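Local coordinates for protein E3 ubiquitin ligase RavN (Legionella pneumophila, PDB 5MIY) that acts as an E3 ubiquitin ligase effector of Legionella pneumophila, probably promoting transfer of ubiquitin onto target proteins, at residues Ala56-His70 with Leu95-Phe108. Residues are numbered along the deposited sequence; the frame is centred on the assembly and turned at random.
With SO4 (sulfate ion), chain F; SO4 (sulfate ion), chain E; EDO (1,2-ethanediol), chain H.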
loop_
_atom_site.group_PDB
_atom_site.type_symbol
_atom_site.label_atom_id
_atom_site.label_comp_id
_atom_site.label_asym_id
_atom_site.label_seq_id
_atom_site.Cartn_x
_atom_site.Cartn_y
_atom_site.Cartn_z
ATOM N N ALA A 56 -8.548 -0.204 4.882
ATOM C CA ALA A 56 -9.155 0.642 3.866
ATOM C C ALA A 56 -9.468 -0.182 2.622
ATOM O O ALA A 56 -8.673 -1.025 2.195
ATOM C CB ALA A 56 -8.230 1.812 3.516
ATOM N N GLU A 57 -10.648 0.051 2.046
ATOM C CA GLU A 57 -11.040 -0.658 0.835
ATOM C C GLU A 57 -10.704 0.110 -0.432
ATOM O O GLU A 57 -10.670 -0.490 -1.512
ATOM C CB GLU A 57 -12.539 -0.977 0.869
ATOM C CG GLU A 57 -12.904 -1.984 1.937
ATOM C CD GLU A 57 -14.314 -2.511 1.794
ATOM O OE1 GLU A 57 -14.731 -2.834 0.660
ATOM O OE2 GLU A 57 -15.005 -2.603 2.826
ATOM N N LYS A 58 -10.453 1.408 -0.325
ATOM C CA LYS A 58 -10.136 2.259 -1.460
ATOM C C LYS A 58 -8.676 2.676 -1.375
ATOM O O LYS A 58 -8.155 2.913 -0.280
ATOM C CB LYS A 58 -11.040 3.498 -1.488
ATOM C CG LYS A 58 -12.532 3.182 -1.486
ATOM C CD LYS A 58 -13.361 4.409 -1.844
ATOM C CE LYS A 58 -14.835 4.050 -2.036
ATOM N NZ LYS A 58 -15.039 2.955 -3.032
ATOM N N TYR A 59 -8.014 2.762 -2.527
ATOM C CA TYR A 59 -6.612 3.152 -2.560
ATOM C C TYR A 59 -6.315 3.882 -3.862
ATOM O O TYR A 59 -7.046 3.759 -4.850
ATOM C CB TYR A 59 -5.679 1.939 -2.411
ATOM C CG TYR A 59 -5.739 0.984 -3.581
ATOM C CD1 TYR A 59 -6.669 -0.050 -3.611
ATOM C CD2 TYR A 59 -4.863 1.106 -4.653
ATOM C CE1 TYR A 59 -6.739 -0.916 -4.668
ATOM C CE2 TYR A 59 -4.921 0.228 -5.724
ATOM C CZ TYR A 59 -5.865 -0.782 -5.721
ATOM O OH TYR A 59 -5.941 -1.669 -6.773
ATOM N N TRP A 60 -5.212 4.631 -3.856
ATOM C CA TRP A 60 -4.714 5.319 -5.037
ATOM C C TRP A 60 -3.369 4.701 -5.396
ATOM O O TRP A 60 -2.429 4.786 -4.591
ATOM C CB TRP A 60 -4.568 6.827 -4.782
ATOM C CG TRP A 60 -5.890 7.558 -4.583
ATOM C CD1 TRP A 60 -6.627 8.198 -5.536
ATOM C CD2 TRP A 60 -6.615 7.706 -3.351
ATOM N NE1 TRP A 60 -7.761 8.743 -4.974
ATOM C CE2 TRP A 60 -7.780 8.451 -3.636
ATOM C CE3 TRP A 60 -6.393 7.278 -2.038
ATOM C CZ2 TRP A 60 -8.720 8.773 -2.656
ATOM C CZ3 TRP A 60 -7.322 7.601 -1.067
ATOM C CH2 TRP A 60 -8.474 8.348 -1.381
ATOM N N PRO A 61 -3.226 4.054 -6.551
ATOM C CA PRO A 61 -1.935 3.455 -6.905
ATOM C C PRO A 61 -0.859 4.507 -7.133
ATOM O O PRO A 61 -1.119 5.594 -7.649
ATOM C CB PRO A 61 -2.239 2.686 -8.198
ATOM C CG PRO A 61 -3.495 3.292 -8.726
ATOM C CD PRO A 61 -4.275 3.745 -7.536
ATOM N N ILE A 62 0.363 4.152 -6.738
ATOM C CA ILE A 62 1.564 4.982 -6.861
ATOM C C ILE A 62 2.643 4.085 -7.461
ATOM O O ILE A 62 2.836 2.955 -6.977
ATOM C CB ILE A 62 2.008 5.526 -5.491
ATOM C CG1 ILE A 62 0.877 6.290 -4.795
ATOM C CG2 ILE A 62 3.296 6.340 -5.601
ATOM C CD1 ILE A 62 0.693 7.717 -5.271
ATOM N N PRO A 63 3.351 4.507 -8.509
ATOM C CA PRO A 63 4.457 3.682 -9.014
ATOM C C PRO A 63 5.539 3.547 -7.953
ATOM O O PRO A 63 5.885 4.517 -7.275
ATOM C CB PRO A 63 4.954 4.462 -10.241
ATOM C CG PRO A 63 3.805 5.394 -10.614
ATOM C CD PRO A 63 3.153 5.733 -9.306
ATOM N N ALA A 64 6.057 2.322 -7.791
ATOM C CA ALA A 64 7.160 2.109 -6.855
ATOM C C ALA A 64 8.312 3.068 -7.129
ATOM O O ALA A 64 8.959 3.561 -6.197
ATOM C CB ALA A 64 7.655 0.662 -6.928
ATOM N N LYS A 65 8.573 3.351 -8.405
ATOM C CA LYS A 65 9.681 4.233 -8.760
ATOM C C LYS A 65 9.518 5.612 -8.134
ATOM O O LYS A 65 10.507 6.235 -7.732
ATOM C CB LYS A 65 9.793 4.334 -10.279
ATOM C CG LYS A 65 11.042 5.059 -10.761
ATOM C CD LYS A 65 10.739 5.916 -11.982
ATOM C CE LYS A 65 11.957 6.713 -12.431
ATOM N NZ LYS A 65 12.810 5.960 -13.385
ATOM N N SER A 66 8.276 6.098 -8.021
ATOM C CA SER A 66 8.047 7.414 -7.426
ATOM C C SER A 66 8.442 7.437 -5.955
ATOM O O SER A 66 9.058 8.410 -5.491
ATOM C CB SER A 66 6.585 7.828 -7.589
ATOM O OG SER A 66 6.218 7.841 -8.954
ATOM N N LEU A 67 8.102 6.378 -5.206
ATOM C CA LEU A 67 8.504 6.298 -3.807
ATOM C C LEU A 67 10.018 6.142 -3.679
ATOM O O LEU A 67 10.640 6.803 -2.842
ATOM C CB LEU A 67 7.782 5.142 -3.109
ATOM C CG LEU A 67 8.058 4.969 -1.615
ATOM C CD1 LEU A 67 7.621 6.195 -0.831
ATOM C CD2 LEU A 67 7.333 3.722 -1.094
ATOM N N ILE A 68 10.625 5.285 -4.510
ATOM C CA ILE A 68 12.073 5.072 -4.451
ATOM C C ILE A 68 12.813 6.379 -4.708
ATOM O O ILE A 68 13.821 6.681 -4.058
ATOM C CB ILE A 68 12.500 3.984 -5.457
ATOM C CG1 ILE A 68 11.953 2.611 -5.051
ATOM C CG2 ILE A 68 14.035 3.930 -5.593
ATOM C CD1 ILE A 68 11.993 1.606 -6.178
ATOM N N ASP A 69 12.317 7.178 -5.650
ATOM C CA ASP A 69 12.987 8.425 -6.002
ATOM C C ASP A 69 12.871 9.485 -4.916
ATOM O O ASP A 69 13.544 10.520 -5.014
ATOM C CB ASP A 69 12.431 8.953 -7.319
ATOM C CG ASP A 69 12.961 8.187 -8.514
ATOM O OD1 ASP A 69 13.959 7.455 -8.346
ATOM O OD2 ASP A 69 12.390 8.315 -9.618
ATOM N N HIS A 70 12.043 9.252 -3.897
ATOM C CA HIS A 70 11.933 10.127 -2.737
ATOM C C HIS A 70 12.530 9.495 -1.486
ATOM O O HIS A 70 12.150 9.864 -0.371
ATOM C CB HIS A 70 10.470 10.496 -2.480
ATOM C CG HIS A 70 9.894 11.450 -3.483
ATOM N ND1 HIS A 70 10.353 12.741 -3.634
ATOM C CD2 HIS A 70 8.885 11.302 -4.374
ATOM C CE1 HIS A 70 9.657 13.345 -4.581
ATOM N NE2 HIS A 70 8.758 12.493 -5.045
ATOM N N LEU A 95 4.604 15.368 -3.646
ATOM C CA LEU A 95 5.484 14.209 -3.713
ATOM C C LEU A 95 5.127 13.283 -4.873
ATOM O O LEU A 95 6.024 12.765 -5.547
ATOM C CB LEU A 95 5.443 13.452 -2.386
ATOM C CG LEU A 95 5.927 14.211 -1.146
ATOM C CD1 LEU A 95 5.420 13.566 0.139
ATOM C CD2 LEU A 95 7.450 14.314 -1.133
ATOM N N PHE A 96 3.832 13.071 -5.136
ATOM C CA PHE A 96 3.412 12.039 -6.076
ATOM C C PHE A 96 2.582 12.542 -7.254
ATOM O O PHE A 96 2.235 11.737 -8.127
ATOM C CB PHE A 96 2.640 10.938 -5.321
ATOM C CG PHE A 96 3.400 10.380 -4.143
ATOM C CD1 PHE A 96 4.523 9.582 -4.339
ATOM C CD2 PHE A 96 3.013 10.676 -2.844
ATOM C CE1 PHE A 96 5.240 9.078 -3.261
ATOM C CE2 PHE A 96 3.721 10.171 -1.758
ATOM C CZ PHE A 96 4.838 9.372 -1.969
ATOM N N ALA A 97 2.265 13.839 -7.318
ATOM C CA ALA A 97 1.554 14.431 -8.460
ATOM C C ALA A 97 0.159 13.836 -8.645
ATOM O O ALA A 97 -0.304 13.629 -9.770
ATOM C CB ALA A 97 2.364 14.300 -9.753
ATOM N N VAL A 98 -0.520 13.562 -7.533
ATOM C CA VAL A 98 -1.897 13.080 -7.544
ATOM C C VAL A 98 -2.696 13.900 -6.546
ATOM O O VAL A 98 -2.297 14.023 -5.382
ATOM C CB VAL A 98 -2.002 11.583 -7.183
ATOM C CG1 VAL A 98 -3.454 11.126 -7.280
ATOM C CG2 VAL A 98 -1.107 10.737 -8.076
ATOM N N ASP A 99 -3.819 14.467 -6.992
ATOM C CA ASP A 99 -4.801 15.001 -6.063
ATOM C C ASP A 99 -5.787 13.884 -5.760
ATOM O O ASP A 99 -6.603 13.547 -6.632
ATOM C CB ASP A 99 -5.522 16.215 -6.636
ATOM C CG ASP A 99 -6.333 16.967 -5.581
ATOM O OD1 ASP A 99 -6.731 16.352 -4.564
ATOM O OD2 ASP A 99 -6.573 18.179 -5.759
ATOM N N PRO A 100 -5.748 13.278 -4.573
ATOM C CA PRO A 100 -6.647 12.146 -4.304
ATOM C C PRO A 100 -8.104 12.554 -4.183
ATOM O O PRO A 100 -8.986 11.778 -4.572
ATOM C CB PRO A 100 -6.105 11.576 -2.987
ATOM C CG PRO A 100 -5.430 12.737 -2.331
ATOM C CD PRO A 100 -4.871 13.583 -3.430
ATOM N N ASP A 101 -8.387 13.752 -3.666
ATOM C CA ASP A 101 -9.770 14.202 -3.561
ATOM C C ASP A 101 -10.351 14.626 -4.905
ATOM O O ASP A 101 -11.545 14.932 -4.967
ATOM C CB ASP A 101 -9.879 15.346 -2.549
ATOM C CG ASP A 101 -9.690 14.874 -1.112
ATOM O OD1 ASP A 101 -9.847 13.656 -0.856
ATOM O OD2 ASP A 101 -9.378 15.713 -0.239
ATOM N N LYS A 102 -9.545 14.642 -5.970
ATOM C CA LYS A 102 -10.030 14.861 -7.327
ATOM C C LYS A 102 -9.682 13.709 -8.268
ATOM O O LYS A 102 -9.805 13.860 -9.489
ATOM C CB LYS A 102 -9.477 16.180 -7.881
ATOM C CG LYS A 102 -9.563 17.345 -6.896
ATOM C CD LYS A 102 -10.239 18.574 -7.503
ATOM C CE LYS A 102 -10.079 19.785 -6.590
ATOM N NZ LYS A 102 -8.688 19.858 -6.032
ATOM N N THR A 103 -9.264 12.559 -7.741
ATOM C CA THR A 103 -8.979 11.388 -8.559
ATOM C C THR A 103 -9.754 10.209 -7.992
ATOM O O THR A 103 -9.786 10.015 -6.775
ATOM C CB THR A 103 -7.475 11.069 -8.590
ATOM O OG1 THR A 103 -6.752 12.213 -9.065
ATOM C CG2 THR A 103 -7.178 9.876 -9.508
ATOM N N GLU A 104 -10.388 9.446 -8.865
ATOM C CA GLU A 104 -11.185 8.322 -8.403
ATOM C C GLU A 104 -10.239 7.241 -7.905
ATOM O O GLU A 104 -9.344 6.832 -8.653
ATOM C CB GLU A 104 -12.067 7.791 -9.524
ATOM C CG GLU A 104 -13.067 6.738 -9.079
ATOM C CD GLU A 104 -14.347 6.790 -9.884
ATOM O OE1 GLU A 104 -14.307 7.270 -11.037
ATOM O OE2 GLU A 104 -15.395 6.363 -9.359
ATOM N N PRO A 105 -10.363 6.784 -6.661
ATOM C CA PRO A 105 -9.523 5.673 -6.201
ATOM C C PRO A 105 -9.975 4.368 -6.834
ATOM O O PRO A 105 -11.054 4.262 -7.421
ATOM C CB PRO A 105 -9.735 5.662 -4.684
ATOM C CG PRO A 105 -11.112 6.256 -4.504
ATOM C CD PRO A 105 -11.262 7.280 -5.601
ATOM N N LYS A 106 -9.110 3.369 -6.723
ATOM C CA LYS A 106 -9.481 1.991 -6.999
ATOM C C LYS A 106 -9.984 1.341 -5.717
ATOM O O LYS A 106 -9.902 1.912 -4.628
ATOM C CB LYS A 106 -8.297 1.226 -7.590
ATOM C CG LYS A 106 -7.770 1.837 -8.869
ATOM C CD LYS A 106 -7.087 0.806 -9.740
ATOM C CE LYS A 106 -7.229 1.165 -11.213
ATOM N NZ LYS A 106 -7.348 -0.054 -12.071
ATOM N N GLN A 107 -10.529 0.135 -5.856
ATOM C CA GLN A 107 -11.098 -0.591 -4.727
ATOM C C GLN A 107 -10.504 -1.985 -4.679
ATOM O O GLN A 107 -10.350 -2.627 -5.721
ATOM C CB GLN A 107 -12.615 -0.702 -4.833
ATOM C CG GLN A 107 -13.378 -0.026 -3.713
ATOM C CD GLN A 107 -14.840 -0.432 -3.693
ATOM O OE1 GLN A 107 -15.628 0.020 -4.522
ATOM N NE2 GLN A 107 -15.206 -1.296 -2.751
ATOM N N PHE A 108 -10.152 -2.434 -3.476
ATOM C CA PHE A 108 -9.745 -3.823 -3.308
ATOM C C PHE A 108 -10.884 -4.732 -3.744
ATOM O O PHE A 108 -12.063 -4.397 -3.586
ATOM C CB PHE A 108 -9.358 -4.104 -1.853
ATOM C CG PHE A 108 -7.998 -3.574 -1.474
ATOM C CD1 PHE A 108 -6.848 -4.309 -1.732
ATOM C CD2 PHE A 108 -7.869 -2.333 -0.864
ATOM C CE1 PHE A 108 -5.588 -3.811 -1.384
ATOM C CE2 PHE A 108 -6.619 -1.832 -0.514
ATOM C CZ PHE A 108 -5.476 -2.576 -0.772
HETATM S S SO4 F . -12.635 3.004 2.786
HETATM O O1 SO4 F . -12.586 1.572 3.057
HETATM O O2 SO4 F . -12.742 3.729 4.049
HETATM O O3 SO4 F . -13.803 3.303 1.957
HETATM O O4 SO4 F . -11.420 3.418 2.088
HETATM S S SO4 E . 13.267 14.491 -2.279
HETATM O O1 SO4 E . 13.744 14.940 -0.972
HETATM O O2 SO4 E . 11.808 14.532 -2.300
HETATM O O3 SO4 E . 13.727 13.126 -2.521
HETATM O O4 SO4 E . 13.784 15.370 -3.324
HETATM C C1 EDO H . 5.295 -0.145 -10.684
HETATM O O1 EDO H . 4.926 -0.078 -9.304
HETATM C C2 EDO H . 4.071 -0.476 -11.521
HETATM O O2 EDO H . 2.999 0.381 -11.111
#
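At the edge of an antiparallel sheet, strand 106-107 pairs with strand 58-61 through Y59 and K106. They form a hydrogen-bonded pair, Y59 N to K106 O at 2.9 Å and K106 N to Y59 O at 2.8 Å, and F108 N to E57 O continues the ladder just past the strand ends. In Y59, chi1 of 67° places CG between the backbone N and the carbonyl carbon; the ring takes K106 CB over one face as a CH-pi contact and turns its edge to the face of F108, planes at 51°. The sheet order is 35-41, 25-32, 58-61, 106-107, the last outermost within this chain. The indole of W60 is sandwiched between two prolines: P100 CB lies 3.8 Å from the centroid of its five-membered ring on one face, P105 CB 3.7 Å on the other. Its NE1 donates nearly straight (167°) to T103 O, almost in the indole plane, so bond and prolines together fix the ring's rotation. W60 is also backbone-bonded to L28 of strand 25-32, so the residue holding the 97-105 connection is itself part of the sheet. Farther along, I62 CG2 packs on F96 CD1 (3.7 Å), and H70, just after helix 64-68, bonds weakly from NE2 to L95 O, while ND1 donates to O2 of the chain E sulfate, probably from the crystallisation liquor.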